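Local coordinates for protein hydrazine synthase subunit gamma (Candidatus Kuenenia stuttgartiensis, PDB 5C2V) that catalyses, as part of the hydrazine synthase complex, the three-electron reduction of nitric oxide to hydroxylamine, the first half-reaction of hydrazine formation, and binds two c-type hemes, at residues K177-E180 against C186-C189; R277-T282 against D306-L311. All blocks are in the same frame, centred on the assembly; numbering follows the deposited sequence.

Contact 1. Residues K177-E180 against C186-C189. With HEC (heme c), chain B.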
# COMPACT_ATOMS: atom_id res chain seq x y z
N LYS C 177 6.37 -68.12 -38.46
CA LYS C 177 6.46 -69.46 -37.91
C LYS C 177 6.58 -69.44 -36.39
O LYS C 177 6.02 -70.29 -35.70
CB LYS C 177 7.65 -70.21 -38.51
CG LYS C 177 7.47 -70.58 -39.98
CD LYS C 177 8.66 -71.37 -40.49
CE LYS C 177 9.91 -70.51 -40.54
NZ LYS C 177 9.77 -69.41 -41.54
N ILE C 178 7.31 -68.45 -35.87
CA ILE C 178 7.45 -68.27 -34.43
C ILE C 178 6.11 -67.83 -33.83
O ILE C 178 5.70 -68.30 -32.77
CB ILE C 178 8.55 -67.25 -34.08
CG1 ILE C 178 9.94 -67.91 -34.11
CG2 ILE C 178 8.32 -66.64 -32.71
CD1 ILE C 178 10.50 -68.13 -35.50
N PHE C 179 5.44 -66.92 -34.53
CA PHE C 179 4.14 -66.41 -34.11
C PHE C 179 3.11 -67.53 -34.00
O PHE C 179 2.36 -67.60 -33.02
CB PHE C 179 3.65 -65.34 -35.10
CG PHE C 179 2.35 -64.69 -34.70
CD1 PHE C 179 2.35 -63.57 -33.89
CD2 PHE C 179 1.14 -65.19 -35.15
CE1 PHE C 179 1.16 -62.96 -33.53
CE2 PHE C 179 -0.05 -64.59 -34.80
CZ PHE C 179 -0.04 -63.47 -33.99
N GLU C 180 3.07 -68.40 -35.00
CA GLU C 180 2.05 -69.43 -35.08
C GLU C 180 2.48 -70.74 -34.43
O GLU C 180 1.75 -71.73 -34.47
CB GLU C 180 1.67 -69.67 -36.54
CG GLU C 180 1.04 -68.45 -37.20
CD GLU C 180 0.95 -68.59 -38.71
OE1 GLU C 180 0.14 -67.87 -39.32
OE2 GLU C 180 1.70 -69.41 -39.27
N CYS C 186 0.75 -67.55 -29.88
CA CYS C 186 0.20 -66.22 -30.15
C CYS C 186 -1.19 -66.32 -30.78
O CYS C 186 -2.04 -65.45 -30.58
CB CYS C 186 1.13 -65.42 -31.06
SG CYS C 186 2.78 -65.12 -30.39
N LEU C 187 -1.41 -67.39 -31.54
CA LEU C 187 -2.67 -67.58 -32.26
C LEU C 187 -3.86 -67.78 -31.33
O LEU C 187 -5.01 -67.61 -31.74
CB LEU C 187 -2.57 -68.78 -33.20
CG LEU C 187 -1.75 -68.59 -34.48
CD1 LEU C 187 -1.74 -69.88 -35.28
CD2 LEU C 187 -2.32 -67.44 -35.30
N GLU C 188 -3.59 -68.15 -30.08
CA GLU C 188 -4.64 -68.42 -29.12
C GLU C 188 -5.50 -67.18 -28.87
O GLU C 188 -6.71 -67.21 -29.07
CB GLU C 188 -4.04 -68.94 -27.81
CG GLU C 188 -3.01 -70.04 -28.01
CD GLU C 188 -2.53 -70.65 -26.71
OE1 GLU C 188 -2.80 -71.85 -26.48
OE2 GLU C 188 -1.87 -69.94 -25.92
N CYS C 189 -4.87 -66.09 -28.44
CA CYS C 189 -5.58 -64.84 -28.23
C CYS C 189 -5.52 -63.89 -29.42
O CYS C 189 -6.24 -62.89 -29.46
CB CYS C 189 -5.05 -64.13 -26.98
SG CYS C 189 -5.08 -65.12 -25.47
FE HEC B . -0.97 -60.39 -27.09
CHA HEC B . -1.55 -57.09 -26.34
CHB HEC B . 1.35 -59.47 -29.42
CHC HEC B . 0.11 -63.66 -27.31
CHD HEC B . -3.53 -61.38 -25.05
NA HEC B . -0.22 -58.60 -27.74
C1A HEC B . -0.63 -57.35 -27.34
C2A HEC B . 0.07 -56.37 -28.14
C3A HEC B . 0.87 -57.02 -28.99
C4A HEC B . 0.71 -58.44 -28.76
CMA HEC B . 1.80 -56.37 -30.04
CAA HEC B . -0.08 -54.84 -28.04
CBA HEC B . -1.47 -54.43 -28.52
CGA HEC B . -1.72 -52.97 -28.21
O1A HEC B . -2.68 -52.39 -28.77
O2A HEC B . -0.94 -52.40 -27.40
NB HEC B . 0.42 -61.40 -28.23
C1B HEC B . 1.37 -60.78 -29.02
C2B HEC B . 2.40 -61.76 -29.33
C3B HEC B . 2.05 -62.92 -28.75
C4B HEC B . 0.80 -62.71 -28.04
CMB HEC B . 3.65 -61.49 -30.19
CAB HEC B . 2.83 -64.25 -28.79
CBB HEC B . 4.13 -64.15 -27.96
NC HEC B . -1.59 -62.19 -26.32
C1C HEC B . -1.00 -63.42 -26.53
C2C HEC B . -1.70 -64.39 -25.70
C3C HEC B . -2.77 -63.78 -25.17
C4C HEC B . -2.68 -62.37 -25.49
CMC HEC B . -1.45 -65.91 -25.76
CAC HEC B . -3.84 -64.43 -24.27
CBC HEC B . -3.23 -64.86 -22.92
ND HEC B . -2.38 -59.38 -25.92
C1D HEC B . -3.24 -60.03 -25.04
C2D HEC B . -3.78 -59.06 -24.11
C3D HEC B . -3.16 -57.71 -24.52
C4D HEC B . -2.30 -58.01 -25.65
CMD HEC B . -4.77 -59.32 -22.96
CAD HEC B . -3.38 -56.33 -23.87
CBD HEC B . -2.79 -56.34 -22.46
CGD HEC B . -2.72 -54.94 -21.93
O1D HEC B . -2.20 -54.75 -20.80
O2D HEC B . -3.17 -54.00 -22.65

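Contact 2. Residues R277-T282 against D306-L311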
# COMPACT_ATOMS: atom_id res chain seq x y z
N ARG C 277 7.53 -49.90 -24.58
CA ARG C 277 8.03 -48.80 -25.40
C ARG C 277 8.29 -49.21 -26.84
O ARG C 277 8.13 -48.41 -27.76
CB ARG C 277 9.30 -48.22 -24.76
CG ARG C 277 9.00 -47.40 -23.52
CD ARG C 277 10.21 -47.23 -22.62
NE ARG C 277 9.87 -46.42 -21.45
CZ ARG C 277 10.68 -46.23 -20.41
NH1 ARG C 277 11.88 -46.79 -20.39
NH2 ARG C 277 10.29 -45.47 -19.39
N THR C 278 8.69 -50.47 -27.05
CA THR C 278 8.83 -51.01 -28.39
C THR C 278 8.09 -52.34 -28.50
O THR C 278 7.71 -52.93 -27.49
CB THR C 278 10.31 -51.22 -28.79
OG1 THR C 278 10.95 -52.07 -27.83
CG2 THR C 278 11.04 -49.88 -28.84
N LEU C 279 7.87 -52.79 -29.73
CA LEU C 279 7.24 -54.08 -29.99
C LEU C 279 7.97 -55.21 -29.26
O LEU C 279 7.36 -56.11 -28.69
CB LEU C 279 7.18 -54.37 -31.49
CG LEU C 279 6.18 -53.56 -32.31
CD1 LEU C 279 6.50 -53.63 -33.79
CD2 LEU C 279 4.77 -54.06 -32.04
N MET C 280 9.30 -55.12 -29.29
CA MET C 280 10.17 -56.09 -28.62
C MET C 280 9.83 -56.25 -27.14
O MET C 280 9.97 -57.33 -26.58
CB MET C 280 11.63 -55.66 -28.79
CG MET C 280 12.64 -56.57 -28.11
SD MET C 280 12.68 -58.23 -28.81
CE MET C 280 13.95 -58.98 -27.81
N ASP C 281 9.38 -55.16 -26.52
CA ASP C 281 9.08 -55.16 -25.09
C ASP C 281 7.78 -55.91 -24.77
O ASP C 281 7.52 -56.22 -23.61
CB ASP C 281 8.99 -53.73 -24.57
CG ASP C 281 10.30 -52.97 -24.72
OD1 ASP C 281 11.24 -53.24 -23.95
OD2 ASP C 281 10.38 -52.10 -25.61
N THR C 282 6.98 -56.20 -25.79
CA THR C 282 5.73 -56.93 -25.60
C THR C 282 6.00 -58.43 -25.56
O THR C 282 5.08 -59.24 -25.40
CB THR C 282 4.71 -56.63 -26.71
OG1 THR C 282 5.26 -57.03 -27.98
CG2 THR C 282 4.39 -55.15 -26.75
N ASP C 306 12.77 -61.45 -35.55
CA ASP C 306 11.93 -61.90 -36.65
C ASP C 306 10.45 -61.75 -36.30
O ASP C 306 9.65 -61.31 -37.12
CB ASP C 306 12.22 -63.36 -37.01
CG ASP C 306 13.49 -63.51 -37.82
OD1 ASP C 306 13.91 -62.53 -38.46
OD2 ASP C 306 14.06 -64.62 -37.82
N LEU C 307 10.11 -62.11 -35.06
CA LEU C 307 8.74 -61.98 -34.57
C LEU C 307 8.30 -60.52 -34.59
O LEU C 307 7.16 -60.21 -34.96
CB LEU C 307 8.63 -62.56 -33.16
CG LEU C 307 7.23 -62.60 -32.53
CD1 LEU C 307 6.22 -63.21 -33.49
CD2 LEU C 307 7.27 -63.38 -31.22
N VAL C 308 9.21 -59.64 -34.20
CA VAL C 308 8.96 -58.20 -34.25
C VAL C 308 8.70 -57.75 -35.68
O VAL C 308 7.76 -56.99 -35.94
CB VAL C 308 10.14 -57.40 -33.66
CG1 VAL C 308 10.04 -55.93 -34.04
CG2 VAL C 308 10.20 -57.57 -32.15
N GLU C 309 9.51 -58.24 -36.61
CA GLU C 309 9.35 -57.90 -38.03
C GLU C 309 8.01 -58.39 -38.57
O GLU C 309 7.39 -57.72 -39.40
CB GLU C 309 10.49 -58.50 -38.85
CG GLU C 309 11.81 -57.75 -38.71
CD GLU C 309 11.76 -56.35 -39.29
OE1 GLU C 309 10.92 -56.10 -40.19
OE2 GLU C 309 12.55 -55.49 -38.85
N TYR C 310 7.56 -59.55 -38.10
CA TYR C 310 6.26 -60.08 -38.51
C TYR C 310 5.13 -59.24 -37.93
O TYR C 310 4.11 -59.02 -38.59
CB TYR C 310 6.11 -61.54 -38.09
CG TYR C 310 4.74 -62.12 -38.37
CD1 TYR C 310 4.30 -62.29 -39.68
CD2 TYR C 310 3.90 -62.51 -37.34
CE1 TYR C 310 3.05 -62.82 -39.94
CE2 TYR C 310 2.66 -63.04 -37.59
CZ TYR C 310 2.23 -63.20 -38.90
OH TYR C 310 0.99 -63.73 -39.15
N LEU C 311 5.32 -58.77 -36.70
CA LEU C 311 4.35 -57.86 -36.08
C LEU C 311 4.26 -56.57 -36.88
O LEU C 311 3.17 -56.02 -37.07
CB LEU C 311 4.74 -57.57 -34.63
CG LEU C 311 4.53 -58.72 -33.64
CD1 LEU C 311 5.13 -58.39 -32.29
CD2 LEU C 311 3.05 -59.04 -33.51

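Contact 1. Residues K177-E180 against C186-C189
F179 and C186 make the main contact, a CH-pi interaction in which the cysteine methylene sits over the middle of one ring face. C186 CB lies 3.5 Å from the centroid of the F179 ring and 14° off the ring normal. The phenyl group gets there because F179 CG stands anti to the backbone N (chi1 -176°), which carries the ring off the end of helix 170-179 and across C186. The sulfur is less central: C186 SG approaches the same ring obliquely, 4.4 Å from its centroid, as a Cys sulfur-aromatic contact.

L187 adds apolar contacts to both F179 and E180. Its two methyls divide the work, with L187 CD2 meeting F179 CE2 near the plane of the ring at 3.7 Å, while L187 CD1 packs 3.6 Å from E180 CB. No hydrogen bond links the two segments.

The covalent bonds go to the heme. C186 SG is joined to CAB of the heme c at 1.8 Å, and C189 SG to CAC at 1.9 Å, so the cysteine pressed against F179 is itself tethered to the porphyrin. F179 also touches H190, an axial ligand of this heme's iron. C186, C189 and H190 form the CXXCH heme-attachment motif of a c-type cytochrome, here packed against the end of the helix that precedes it.

Contact 2. Residues R277-T282 against D306-L311
L279 reaches from the 3-10 turn at 279-282 to V308 and L311 on helix 301-312. L279 CB starts the contact 4.1 Å from V308 CG1. CG stands anti to the carbonyl carbon (chi1 -73°), which puts it beside its own backbone N, with the two methyls reaching V308 O and L311. At the fork, L279 CD1 comes within 4.2 Å of V308 O, the backbone carbonyl, whereas L279 CD2 goes to the next turn of the helix and meets L311 CD1 at 4.4 Å, a loose methyl-to-methyl approach.

V308 faces two neighbours at once. While CG1 takes L279, the other methyl, V308 CG2, rests on the backbone of the turn, 3.8 Å from M280 CA. The thioether of M280 then leads away from this contact, and its side chain goes on to touch Q301 and L304 earlier in the same helix.

No hydrogen bond crosses between the segments; each has backbone bonds of its own. In the turn, L279 O accepts a hydrogen bond from T282 N at 2.9 Å, and the helix has its own bond from L311 N to L307 O. T282 O accepts a hydrogen bond from ND1 of H293, an axial ligand of the second heme's iron, and L311, itself in the contact, also touches that heme. This is apolar packing of the C-terminal helix of a cytochrome c domain against the loop that leads to the distal axial ligand.

In the fold
Helix 170-179 and helix 301-312 pack against each other between the two contacts, whose centres lie 13 Å apart: the F179 and Y310 rings meet edge-to-face, and I178 and F179 both touch L307. Each contact mixes buried with partly exposed residues, F179 and C186 being the buried pair in contact 1, L279 and L311 in contact 2. Their chemistry differs with their place round the heme. Contact 1 is aromatic, with one cysteine sulfur beside the ring, and lies at the covalent attachment, beside the axial ligand H190; contact 2 is aliphatic with longer approaches, and its segment 277-282 bonds to H293 through T282 O. Together they tie helices 170-179 and 301-312 to the segments next to the two axial histidines.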